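Side-chain contacts in phospholyase (Arthrobacter aurescens, PDB 5G4I), which eliminates phosphate, probably from phosphoethanolamine, using pyridoxal 5'-phosphate as cofactor in a class III transaminase fold: residues S105-A110 with W265-F270; L126-A131 with T151-E156; I130-Q133 with N137-V140; G139-D144 with D199-S204; S213-D218 with G232-V237. All coordinates share one frame; numbering follows the deposited sequence.

All five contacts lie in or against the cofactor-binding domain. Contacts 4 and 5 join the neighbouring parallel strands 140-143 and 214-217 of its central sheet to covering helices, with centres about 10 Å apart. Contacts 2 and 3 lie on helix 120-135, have centres about 9 Å apart, and both touch the second subunit. Contact 3 leads into strand 140-143, where contact 4 begins. Contacts 2, 3 and 4 all close before contact 5 opens. Contact 1 closes the longest loop of chain, and the other four are nested inside it. It meets contact 5 through Phe270, which packs on Ile234. Together they tie the sheet to helices on both faces and to the dimer interface.

Contact 1: residues S105-A110 with W265-F270; sequences SKFDGA and WGYQMF
Phe107 and Trp265 lie face on face in an offset stack. The centroids of the Phe107 ring and the five-membered ring of Trp265 are 4.1 Å apart, planes at 12°. The offset puts Phe107 CZ 3.3 Å from Trp265 CE2, over the indole face. CG of Phe107 is anti to the carbonyl carbon (chi1 -73°), which swings the ring over the indole. Tyr267 approaches the same phenyl ring at its edge, with OH 3.9 Å from Phe107 CD1.

One direct hydrogen bond joins the segments. Trp265 NE1 donates to Lys106 O over 2.9 Å, with an angle of 152° at the hydrogen. The oxygen lies close to the indole plane, but the donor stands above the carbonyl plane. Bond and stack together fix the rotation of the indole. With a leucine in place of Trp265, Lys106 O would probably rely on its water, and a gap is likely to open over the Phe107 face.

Waters extend the polar link. One bridges Lys106 O and Gln268 NE2, another Asp108 OD2 and Gln268 NE2, and a third Asp108 N and Tyr267 OH. Gln268 OE1 accepts from Trp265 N at 3.0 Å.

Met279 of strand 276-279 touches both stacked rings. The contact pins two loops against the sheet of the fold type I cofactor domain, and the Trp265 side chain lies about 12 Å from the bound pyridoxal 5'-phosphate.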
# COMPACT_ATOMS: atom_id res chain seq x y z
N SER A 105 2.88 -20.73 10.22
CA SER A 105 3.45 -22.12 10.37
C SER A 105 4.83 -22.21 9.70
O SER A 105 5.58 -23.16 9.89
CB SER A 105 2.51 -23.18 9.75
OG SER A 105 2.51 -23.20 8.30
N LYS A 106 5.20 -21.22 8.83
CA LYS A 106 6.51 -21.13 8.17
C LYS A 106 7.57 -20.42 8.99
O LYS A 106 8.70 -20.23 8.46
CB LYS A 106 6.37 -20.43 6.77
CG LYS A 106 5.36 -21.06 5.86
CD LYS A 106 5.67 -22.50 5.55
CE LYS A 106 4.80 -22.98 4.37
NZ LYS A 106 4.97 -24.44 4.13
N PHE A 107 7.23 -20.08 10.23
CA PHE A 107 8.13 -19.39 11.16
C PHE A 107 8.33 -20.13 12.47
O PHE A 107 7.49 -20.82 12.88
CB PHE A 107 7.60 -17.97 11.50
CG PHE A 107 7.74 -16.97 10.38
CD1 PHE A 107 8.88 -16.26 10.25
CD2 PHE A 107 6.74 -16.78 9.49
CE1 PHE A 107 9.03 -15.38 9.22
CE2 PHE A 107 6.87 -15.90 8.44
CZ PHE A 107 8.02 -15.20 8.31
N ASP A 108 9.49 -19.94 13.08
CA ASP A 108 9.80 -20.56 14.38
C ASP A 108 10.02 -19.56 15.46
O ASP A 108 9.97 -18.43 15.25
CB ASP A 108 11.21 -21.11 14.47
CG ASP A 108 11.53 -22.05 13.54
OD1 ASP A 108 10.63 -22.80 13.15
OD2 ASP A 108 12.77 -22.07 13.28
N GLY A 109 10.38 -20.08 16.62
CA GLY A 109 10.74 -19.16 17.72
C GLY A 109 9.56 -18.31 18.20
O GLY A 109 8.40 -18.67 18.19
N ALA A 110 9.86 -17.02 18.48
CA ALA A 110 8.88 -16.11 19.02
C ALA A 110 8.08 -15.34 17.90
O ALA A 110 7.27 -14.50 18.22
CB ALA A 110 9.58 -15.09 19.91
N TRP A 265 13.30 -18.39 4.62
CA TRP A 265 13.62 -16.95 4.81
C TRP A 265 15.11 -16.77 4.72
O TRP A 265 15.91 -17.58 5.26
CB TRP A 265 13.10 -16.46 6.19
CG TRP A 265 11.59 -16.80 6.35
CD1 TRP A 265 11.04 -17.76 7.17
CD2 TRP A 265 10.50 -16.37 5.54
NE1 TRP A 265 9.71 -17.91 6.98
CE2 TRP A 265 9.36 -17.07 5.93
CE3 TRP A 265 10.40 -15.39 4.50
CZ2 TRP A 265 8.10 -16.86 5.32
CZ3 TRP A 265 9.15 -15.19 3.93
CH2 TRP A 265 8.02 -15.92 4.31
N GLY A 266 15.54 -15.74 4.00
CA GLY A 266 16.96 -15.40 3.92
C GLY A 266 17.67 -15.17 5.23
O GLY A 266 18.92 -15.47 5.28
N TYR A 267 16.99 -14.66 6.26
CA TYR A 267 17.74 -14.43 7.55
C TYR A 267 18.32 -15.69 8.10
O TYR A 267 19.25 -15.67 8.92
CB TYR A 267 16.90 -13.69 8.57
CG TYR A 267 15.76 -14.49 9.23
CD1 TYR A 267 16.00 -15.41 10.27
CD2 TYR A 267 14.39 -14.35 8.84
CE1 TYR A 267 14.99 -16.10 10.89
CE2 TYR A 267 13.41 -15.09 9.44
CZ TYR A 267 13.73 -15.97 10.45
OH TYR A 267 12.70 -16.69 11.12
N GLN A 268 17.79 -16.87 7.68
CA GLN A 268 18.22 -18.18 8.19
C GLN A 268 19.61 -18.50 7.67
O GLN A 268 20.22 -19.49 8.21
CB GLN A 268 17.14 -19.30 7.77
CG GLN A 268 15.80 -19.12 8.45
CD GLN A 268 14.58 -19.90 7.92
OE1 GLN A 268 14.49 -20.11 6.81
NE2 GLN A 268 13.61 -20.18 8.80
N MET A 269 20.18 -17.81 6.68
CA MET A 269 21.63 -17.93 6.33
C MET A 269 22.55 -17.47 7.46
O MET A 269 23.78 -17.85 7.40
CB MET A 269 21.95 -17.19 5.03
CG MET A 269 21.21 -17.61 3.79
SD MET A 269 21.65 -16.78 2.27
CE MET A 269 21.10 -15.06 2.55
N PHE A 270 22.05 -16.76 8.47
CA PHE A 270 22.83 -16.23 9.59
C PHE A 270 22.30 -16.83 10.86
O PHE A 270 21.15 -17.33 10.98
CB PHE A 270 22.69 -14.70 9.56
CG PHE A 270 23.01 -14.09 8.18
CD1 PHE A 270 24.31 -14.02 7.72
CD2 PHE A 270 22.02 -13.57 7.35
CE1 PHE A 270 24.65 -13.49 6.49
CE2 PHE A 270 22.34 -13.09 6.11
CZ PHE A 270 23.63 -13.01 5.67
O HOH W 1 11.00 -21.29 9.61
O HOH W 2 14.59 -20.37 11.80
O HOH W 3 11.54 -18.96 11.12

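Contact 2: residues L126-A131 with T151-E156; sequences LALRIA and TTSLAE
Leu128 and Leu154 both hold CG anti to their own carbonyl carbon, with chi1 at -70° and -66°. Each side chain thereby sends one methyl into the space between the two helices. Leu128 CD1 meets Leu154 CD2 at 3.6 Å, and the side chains pass each other at a slant. The same Leu128 CD1 also lies 4.0 Å from Ser153 OG, a van der Waals contact rather than a polar one.

Thr151 sits at the N-cap of helix 152-155. Its OG1 accepts from Leu154 N over 3.2 Å, with an angle of 156° at the hydrogen. The cap helps set the first turn, which carries both Ser153 and Leu154. The hydroxyls of Ser153 and Thr151 both bond to Glu125 OE1 of the same chain, while Glu125 OE2 of the second subunit takes Thr152 N.

Leu128 also packs on Val214 and Ile249 of the central sheet. The Leu154 side chain is about 4 Å from that of Ser121, a cofactor-binding residue. The chemistry is therefore divided: methyl packing fills the gap between the helices, while Glu125 takes up the hydroxyls at its border.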
# COMPACT_ATOMS: atom_id res chain seq x y z
N LEU A 126 5.43 0.27 8.27
CA LEU A 126 4.84 -0.17 9.56
C LEU A 126 5.90 -0.72 10.48
O LEU A 126 5.87 -0.41 11.72
CB LEU A 126 3.70 -1.17 9.31
CG LEU A 126 3.05 -1.78 10.53
CD1 LEU A 126 2.41 -0.74 11.41
CD2 LEU A 126 2.00 -2.84 10.08
N ALA A 127 6.80 -1.56 9.98
CA ALA A 127 7.87 -2.08 10.86
C ALA A 127 8.69 -0.97 11.48
O ALA A 127 9.04 -1.07 12.70
CB ALA A 127 8.74 -3.10 10.13
N LEU A 128 9.09 0.07 10.71
CA LEU A 128 9.89 1.19 11.29
C LEU A 128 9.06 1.89 12.37
O LEU A 128 9.59 2.38 13.39
CB LEU A 128 10.36 2.18 10.19
CG LEU A 128 11.43 1.69 9.22
CD1 LEU A 128 11.65 2.79 8.24
CD2 LEU A 128 12.72 1.41 9.98
N ARG A 129 7.74 2.05 12.13
CA ARG A 129 6.82 2.70 13.08
C ARG A 129 6.69 1.93 14.37
O ARG A 129 6.78 2.52 15.53
CB ARG A 129 5.49 3.00 12.35
CG ARG A 129 4.49 3.86 13.23
CD ARG A 129 3.19 4.18 12.44
NE ARG A 129 2.25 4.87 13.37
CZ ARG A 129 0.92 4.77 13.36
NH1 ARG A 129 0.29 4.17 12.37
NH2 ARG A 129 0.19 5.35 14.31
N ILE A 130 6.45 0.64 14.31
CA ILE A 130 6.44 -0.26 15.54
C ILE A 130 7.73 -0.09 16.25
O ILE A 130 7.71 0.10 17.52
CB ILE A 130 6.21 -1.73 15.08
CG1 ILE A 130 4.78 -1.96 14.56
CG2 ILE A 130 6.47 -2.68 16.28
CD1 ILE A 130 4.63 -3.28 13.72
N ALA A 131 8.85 -0.18 15.58
CA ALA A 131 10.15 -0.11 16.24
C ALA A 131 10.36 1.24 16.93
O ALA A 131 10.88 1.30 18.11
CB ALA A 131 11.29 -0.43 15.29
N THR A 151 7.90 5.40 0.62
CA THR A 151 7.25 6.36 1.54
C THR A 151 8.25 7.51 1.87
O THR A 151 9.47 7.41 1.60
CB THR A 151 6.73 5.73 2.82
OG1 THR A 151 7.90 5.23 3.50
CG2 THR A 151 5.71 4.61 2.52
N THR A 152 7.78 8.55 2.59
CA THR A 152 8.68 9.61 3.14
C THR A 152 9.69 9.02 4.14
O THR A 152 10.91 9.25 4.01
CB THR A 152 7.86 10.71 3.82
OG1 THR A 152 7.06 11.36 2.81
CG2 THR A 152 8.81 11.73 4.44
N SER A 153 9.24 8.21 5.09
CA SER A 153 10.22 7.67 6.08
C SER A 153 11.28 6.77 5.46
O SER A 153 12.45 6.71 5.91
CB SER A 153 9.57 7.04 7.34
OG SER A 153 9.17 5.67 7.13
N LEU A 154 10.88 6.05 4.41
CA LEU A 154 11.82 5.21 3.66
C LEU A 154 12.76 6.01 2.72
O LEU A 154 13.94 5.70 2.56
CB LEU A 154 11.06 4.09 2.96
CG LEU A 154 10.40 3.06 3.89
CD1 LEU A 154 9.39 2.16 3.12
CD2 LEU A 154 11.36 2.18 4.66
N ALA A 155 12.23 7.05 2.07
CA ALA A 155 13.08 7.91 1.29
C ALA A 155 14.21 8.54 2.08
O ALA A 155 15.34 8.58 1.57
CB ALA A 155 12.23 9.03 0.67
N GLU A 156 13.92 8.90 3.33
CA GLU A 156 14.94 9.49 4.20
C GLU A 156 16.09 8.56 4.54
O GLU A 156 17.13 9.05 5.08
CB GLU A 156 14.29 10.05 5.48
CG GLU A 156 13.35 11.26 5.23
CD GLU A 156 12.58 11.71 6.46
OE1 GLU A 156 12.61 11.03 7.50
OE2 GLU A 156 11.79 12.67 6.36

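Contact 3: residues I130-Q133 with N137-V140; sequences IARQ and NTGV
Arg132 meets the backbone of Asn137 and the side chain of Thr138 through the aliphatic base of its chain. Arg132 CG lies 3.5 Å from Asn137 O. Arg132 CA is also 3.5 Å from Asn137 O and points a hydrogen at it, a CA-H...O contact with an angle of 144° at the hydrogen. The carbonyl oxygen thus rests against the root of the side chain. No classical hydrogen bond links the two segments. Arg132 CG also touches Thr138 CG2, at 4.1 Å, with the two side chains inclined to each other.

The torsions keep the guanidinium away from this spot. CG of Arg132 is anti to the backbone N (chi1 -159°), and the chain then bends at chi3 (-56°). Its NH1 goes on to Thr152 OG1 of the second subunit.

The contact spans the turn between helix 120-135 and strand 140-143. In the cofactor domain this turn leads the chain from a covering helix back into the parallel part of the central sheet.

A second shell holds the turn in place. Thr135 OG1 bonds to both Ala131 O and Asn137 N, tying the last helical turn to the loop. Thr138 pairs through its backbone with His210, and Gly139 beside it pairs with Ser213 and Val214.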
# COMPACT_ATOMS: atom_id res chain seq x y z
N ILE A 130 6.45 0.64 14.31
CA ILE A 130 6.44 -0.26 15.54
C ILE A 130 7.73 -0.09 16.25
O ILE A 130 7.71 0.10 17.52
CB ILE A 130 6.21 -1.73 15.08
CG1 ILE A 130 4.78 -1.96 14.56
CG2 ILE A 130 6.47 -2.68 16.28
CD1 ILE A 130 4.63 -3.28 13.72
N ALA A 131 8.85 -0.18 15.58
CA ALA A 131 10.15 -0.11 16.24
C ALA A 131 10.36 1.24 16.93
O ALA A 131 10.88 1.30 18.11
CB ALA A 131 11.29 -0.43 15.29
N ARG A 132 10.10 2.35 16.23
CA ARG A 132 10.35 3.75 16.83
C ARG A 132 9.51 3.86 18.10
O ARG A 132 10.03 4.37 19.19
CB ARG A 132 9.88 4.82 15.78
CG ARG A 132 10.42 6.16 15.90
CD ARG A 132 9.87 7.05 14.80
NE ARG A 132 10.11 6.56 13.45
CZ ARG A 132 9.18 6.13 12.57
NH1 ARG A 132 7.93 6.12 12.85
NH2 ARG A 132 9.62 5.72 11.38
N GLN A 133 8.26 3.44 18.13
CA GLN A 133 7.41 3.57 19.34
C GLN A 133 7.86 2.64 20.46
O GLN A 133 7.87 3.03 21.68
CB GLN A 133 5.94 3.24 19.05
CG GLN A 133 5.23 4.17 18.03
CD GLN A 133 3.73 3.99 17.97
OE1 GLN A 133 3.13 3.24 18.81
NE2 GLN A 133 3.06 4.63 17.00
N ASN A 137 13.58 5.36 20.51
CA ASN A 137 14.69 5.85 19.74
C ASN A 137 14.28 6.09 18.27
O ASN A 137 13.24 5.55 17.81
CB ASN A 137 15.89 4.84 19.76
CG ASN A 137 16.49 4.59 21.14
OD1 ASN A 137 17.02 3.47 21.46
ND2 ASN A 137 16.38 5.58 21.97
N THR A 138 15.07 6.84 17.51
CA THR A 138 14.79 7.06 16.07
C THR A 138 15.92 6.62 15.15
O THR A 138 15.73 6.58 13.87
CB THR A 138 14.54 8.57 15.76
OG1 THR A 138 15.65 9.37 16.31
CG2 THR A 138 13.26 9.05 16.38
N GLY A 139 17.13 6.29 15.62
CA GLY A 139 18.23 5.97 14.75
C GLY A 139 18.07 4.70 13.89
O GLY A 139 17.53 3.70 14.38
N VAL A 140 18.48 4.82 12.60
CA VAL A 140 18.39 3.70 11.65
C VAL A 140 19.75 3.35 11.11
O VAL A 140 20.49 4.22 10.56
CB VAL A 140 17.41 4.06 10.51
CG1 VAL A 140 17.41 2.95 9.42
CG2 VAL A 140 16.02 4.32 11.02

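Contact 4: residues G139-D144 with D199-S204; sequences GVLVSD and DAAIAS
Leu141 packs on Ala201 and Ile202, joining strand 140-143 to helix 187-207. These elements belong to the three-layer alpha-beta-alpha cofactor domain of fold type I enzymes. The strand is an inner strand of the parallel part of the sheet, and the helix covers one of its faces.

The apolar contact falls to the two branches of Leu141. Leu141 CD2 meets Ala201 CB at 3.8 Å, and Leu141 CD1 meets Ile202 CG1 at 4.0 Å. The fork of the leucine therefore spreads over two successive residues of the helix. Leu141 has CG anti to its carbonyl carbon (chi1 -64°) and stretches from the strand toward the helix. The Leu141 and Ile202 side chains cross at about a right angle. The small Ala201 lets the leucine come up close to the helix. No hydrogen bond crosses between the segments, so dispersion and burial carry the contact. Val241 of helix 233-243 and Phe215 of strand 214-217 also touch the leucine.

Polar groups of the helix tie it to its other neighbours. Asp199 OD1 forms a salt bridge with Arg240 NE, tying helix 187-207 to helix 233-243. Ser204 OG bonds to Arg172 NE of strand 171-174.

Backbone bonds set the frame. In the helix, Ser204 N donates to Ala200 O over 2.9 Å. In the sheet, Leu141 N lies 3.0 Å from Val214 O, a probable hydrogen bond.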
# COMPACT_ATOMS: atom_id res chain seq x y z
N GLY A 139 17.13 6.29 15.62
CA GLY A 139 18.23 5.97 14.75
C GLY A 139 18.07 4.70 13.89
O GLY A 139 17.53 3.70 14.38
N VAL A 140 18.48 4.82 12.60
CA VAL A 140 18.39 3.70 11.65
C VAL A 140 19.75 3.35 11.11
O VAL A 140 20.49 4.22 10.56
CB VAL A 140 17.41 4.06 10.51
CG1 VAL A 140 17.41 2.95 9.42
CG2 VAL A 140 16.02 4.32 11.02
N LEU A 141 20.14 2.06 11.16
CA LEU A 141 21.32 1.51 10.46
C LEU A 141 20.86 0.76 9.21
O LEU A 141 20.00 -0.14 9.33
CB LEU A 141 22.07 0.54 11.41
CG LEU A 141 22.68 1.14 12.69
CD1 LEU A 141 23.24 0.01 13.54
CD2 LEU A 141 23.76 2.14 12.45
N VAL A 142 21.38 1.16 8.07
CA VAL A 142 21.11 0.52 6.80
C VAL A 142 22.41 0.31 6.04
O VAL A 142 23.46 0.95 6.38
CB VAL A 142 20.16 1.29 5.85
CG1 VAL A 142 18.71 1.12 6.26
CG2 VAL A 142 20.60 2.76 5.70
N SER A 143 22.47 -0.48 4.93
CA SER A 143 23.65 -0.49 4.10
C SER A 143 23.78 0.81 3.27
O SER A 143 22.77 1.50 3.03
CB SER A 143 23.61 -1.68 3.10
OG SER A 143 23.15 -1.29 1.87
N ASP A 144 25.01 1.08 2.83
CA ASP A 144 25.31 2.21 1.95
C ASP A 144 24.94 2.03 0.50
O ASP A 144 25.19 2.97 -0.28
CB ASP A 144 26.77 2.65 2.09
CG ASP A 144 27.74 1.70 1.50
OD1 ASP A 144 27.45 0.66 0.88
OD2 ASP A 144 28.98 1.99 1.77
N ASP A 199 30.34 -0.16 15.68
CA ASP A 199 30.54 0.50 16.97
C ASP A 199 30.51 2.05 16.82
O ASP A 199 29.77 2.74 17.56
CB ASP A 199 31.87 0.15 17.57
CG ASP A 199 32.05 -1.36 17.94
OD1 ASP A 199 31.01 -2.02 18.24
OD2 ASP A 199 33.28 -1.71 18.05
N ALA A 200 31.21 2.54 15.76
CA ALA A 200 31.29 3.99 15.54
C ALA A 200 29.96 4.61 15.17
O ALA A 200 29.55 5.72 15.56
CB ALA A 200 32.40 4.35 14.53
N ALA A 201 29.23 3.92 14.26
CA ALA A 201 27.92 4.40 13.80
C ALA A 201 26.94 4.51 14.98
O ALA A 201 26.17 5.50 15.12
CB ALA A 201 27.34 3.41 12.76
N ILE A 202 26.91 3.47 15.82
CA ILE A 202 26.04 3.45 17.00
C ILE A 202 26.36 4.61 17.99
O ILE A 202 25.48 5.32 18.47
CB ILE A 202 26.06 2.04 17.70
CG1 ILE A 202 25.34 1.00 16.82
CG2 ILE A 202 25.48 2.09 19.09
CD1 ILE A 202 25.39 -0.41 17.40
N ALA A 203 27.68 4.74 18.25
CA ALA A 203 28.12 5.81 19.18
C ALA A 203 27.71 7.17 18.61
O ALA A 203 27.36 8.08 19.42
CB ALA A 203 29.60 5.70 19.42
N SER A 204 27.83 7.37 17.28
CA SER A 204 27.53 8.66 16.60
C SER A 204 26.04 8.97 16.74
O SER A 204 25.62 10.10 17.04
CB SER A 204 27.96 8.59 15.17
OG SER A 204 27.62 9.79 14.45

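Contact 5: residues S213-D218 with G232-V237; sequences SVFLFD and GYIEGV
Phe215 and Phe217 of strand 214-217 pack against Ile234 and Val237 of helix 233-243 in a buried apolar contact between sheet and covering helix. The short strand and helix segments run nearly antiparallel, at 155°, and their axes come within 11.1 Å of each other.

Val237 makes the most intimate approach. Its CG1 stands over the face of the Phe215 ring in a CH-pi contact, 3.6 Å from the ring centroid and 15° off the ring normal. The methyl is shifted toward the rim, 3.5 Å from Phe215 CD2. CG of Phe215 is anti to the backbone N (chi1 169°), which carries the ring out under this methyl.

Ile234 works between the two rings. Its CD1 comes to the edge of Phe215, 4.0 Å from CE2 of that ring. The same Ile234 CD1 lies over the face of Phe217, 4.1 Å from Phe217 CE2. A second branch, Ile234 CG2, touches Phe217 CZ at 4.1 Å. One isoleucine thus meets one ring by its edge and the other by its face.

An alanine in place of Phe215 would probably open a gap beneath Val237 CG1 and leave Ile234 CD1 without the edge of that ring.

Val248 of strand 247-251 touches Phe217. Strand 214-217, helix 233-243 and strand 247-251 form a beta-alpha-beta unit, and this contact is the packing of its helix on its first strand, within the fold type I cofactor domain.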
# COMPACT_ATOMS: atom_id res chain seq x y z
N SER A 213 17.10 2.73 16.93
CA SER A 213 15.79 2.08 16.81
C SER A 213 15.93 0.67 16.10
O SER A 213 15.43 -0.32 16.61
CB SER A 213 14.78 2.98 16.06
OG SER A 213 13.50 2.32 16.00
N VAL A 214 16.60 0.67 14.96
CA VAL A 214 16.65 -0.56 14.14
C VAL A 214 17.96 -0.71 13.37
O VAL A 214 18.60 0.30 12.97
CB VAL A 214 15.53 -0.63 13.09
CG1 VAL A 214 14.15 -0.58 13.69
CG2 VAL A 214 15.63 0.35 12.04
N PHE A 215 18.28 -1.97 13.02
CA PHE A 215 19.09 -2.36 11.83
C PHE A 215 18.12 -3.05 10.86
O PHE A 215 17.43 -4.00 11.27
CB PHE A 215 20.24 -3.33 12.27
CG PHE A 215 20.97 -4.01 11.15
CD1 PHE A 215 21.64 -3.29 10.22
CD2 PHE A 215 21.06 -5.43 11.10
CE1 PHE A 215 22.42 -3.91 9.20
CE2 PHE A 215 21.77 -6.02 10.08
CZ PHE A 215 22.47 -5.29 9.14
N LEU A 216 18.09 -2.58 9.64
CA LEU A 216 17.16 -3.06 8.61
C LEU A 216 18.02 -3.54 7.43
O LEU A 216 18.95 -2.83 6.96
CB LEU A 216 16.29 -1.86 8.11
CG LEU A 216 15.42 -2.05 6.89
CD1 LEU A 216 14.42 -3.18 7.04
CD2 LEU A 216 14.71 -0.73 6.53
N PHE A 217 17.78 -4.77 6.91
CA PHE A 217 18.68 -5.37 5.88
C PHE A 217 17.92 -6.38 5.04
O PHE A 217 17.03 -7.10 5.53
CB PHE A 217 19.95 -6.03 6.51
CG PHE A 217 19.69 -7.35 7.23
CD1 PHE A 217 19.01 -7.40 8.44
CD2 PHE A 217 20.16 -8.56 6.70
CE1 PHE A 217 18.82 -8.63 9.10
CE2 PHE A 217 19.98 -9.78 7.36
CZ PHE A 217 19.31 -9.82 8.55
N ASP A 218 18.35 -6.45 3.75
CA ASP A 218 18.04 -7.58 2.85
C ASP A 218 19.06 -8.67 3.03
O ASP A 218 20.27 -8.43 2.73
CB ASP A 218 18.05 -7.07 1.39
CG ASP A 218 18.15 -8.15 0.31
OD1 ASP A 218 17.85 -9.33 0.58
OD2 ASP A 218 18.54 -7.74 -0.85
N GLY A 232 29.64 -14.28 11.33
CA GLY A 232 29.66 -13.51 12.59
C GLY A 232 29.32 -12.02 12.41
O GLY A 232 29.16 -11.34 13.40
N TYR A 233 29.26 -11.51 11.17
CA TYR A 233 28.95 -10.11 10.97
C TYR A 233 27.51 -9.77 11.39
O TYR A 233 27.27 -8.92 12.29
CB TYR A 233 29.22 -9.62 9.56
CG TYR A 233 28.84 -8.12 9.34
CD1 TYR A 233 29.66 -7.12 9.80
CD2 TYR A 233 27.64 -7.75 8.78
CE1 TYR A 233 29.38 -5.76 9.67
CE2 TYR A 233 27.33 -6.41 8.58
CZ TYR A 233 28.19 -5.41 9.05
OH TYR A 233 27.89 -4.06 8.87
N ILE A 234 26.53 -10.47 10.78
CA ILE A 234 25.13 -10.21 11.16
C ILE A 234 24.84 -10.41 12.64
O ILE A 234 24.14 -9.63 13.36
CB ILE A 234 24.13 -10.98 10.26
CG1 ILE A 234 24.29 -10.53 8.80
CG2 ILE A 234 22.69 -10.88 10.71
CD1 ILE A 234 23.84 -9.06 8.48
N GLU A 235 25.38 -11.52 13.19
CA GLU A 235 25.23 -11.82 14.60
C GLU A 235 25.86 -10.71 15.50
O GLU A 235 25.28 -10.30 16.51
CB GLU A 235 25.93 -13.18 14.88
CG GLU A 235 25.40 -14.38 14.01
CD GLU A 235 25.81 -14.66 12.47
OE1 GLU A 235 26.33 -14.09 11.65
OE2 GLU A 235 25.55 -15.69 12.00
N GLY A 236 27.01 -10.24 15.08
CA GLY A 236 27.70 -9.12 15.82
C GLY A 236 26.89 -7.81 15.78
O GLY A 236 26.86 -7.05 16.78
N VAL A 237 26.32 -7.51 14.63
CA VAL A 237 25.45 -6.33 14.49
C VAL A 237 24.28 -6.46 15.40
O VAL A 237 23.93 -5.52 16.16
CB VAL A 237 25.03 -6.06 13.02
CG1 VAL A 237 24.02 -4.91 12.98
CG2 VAL A 237 26.21 -5.79 12.14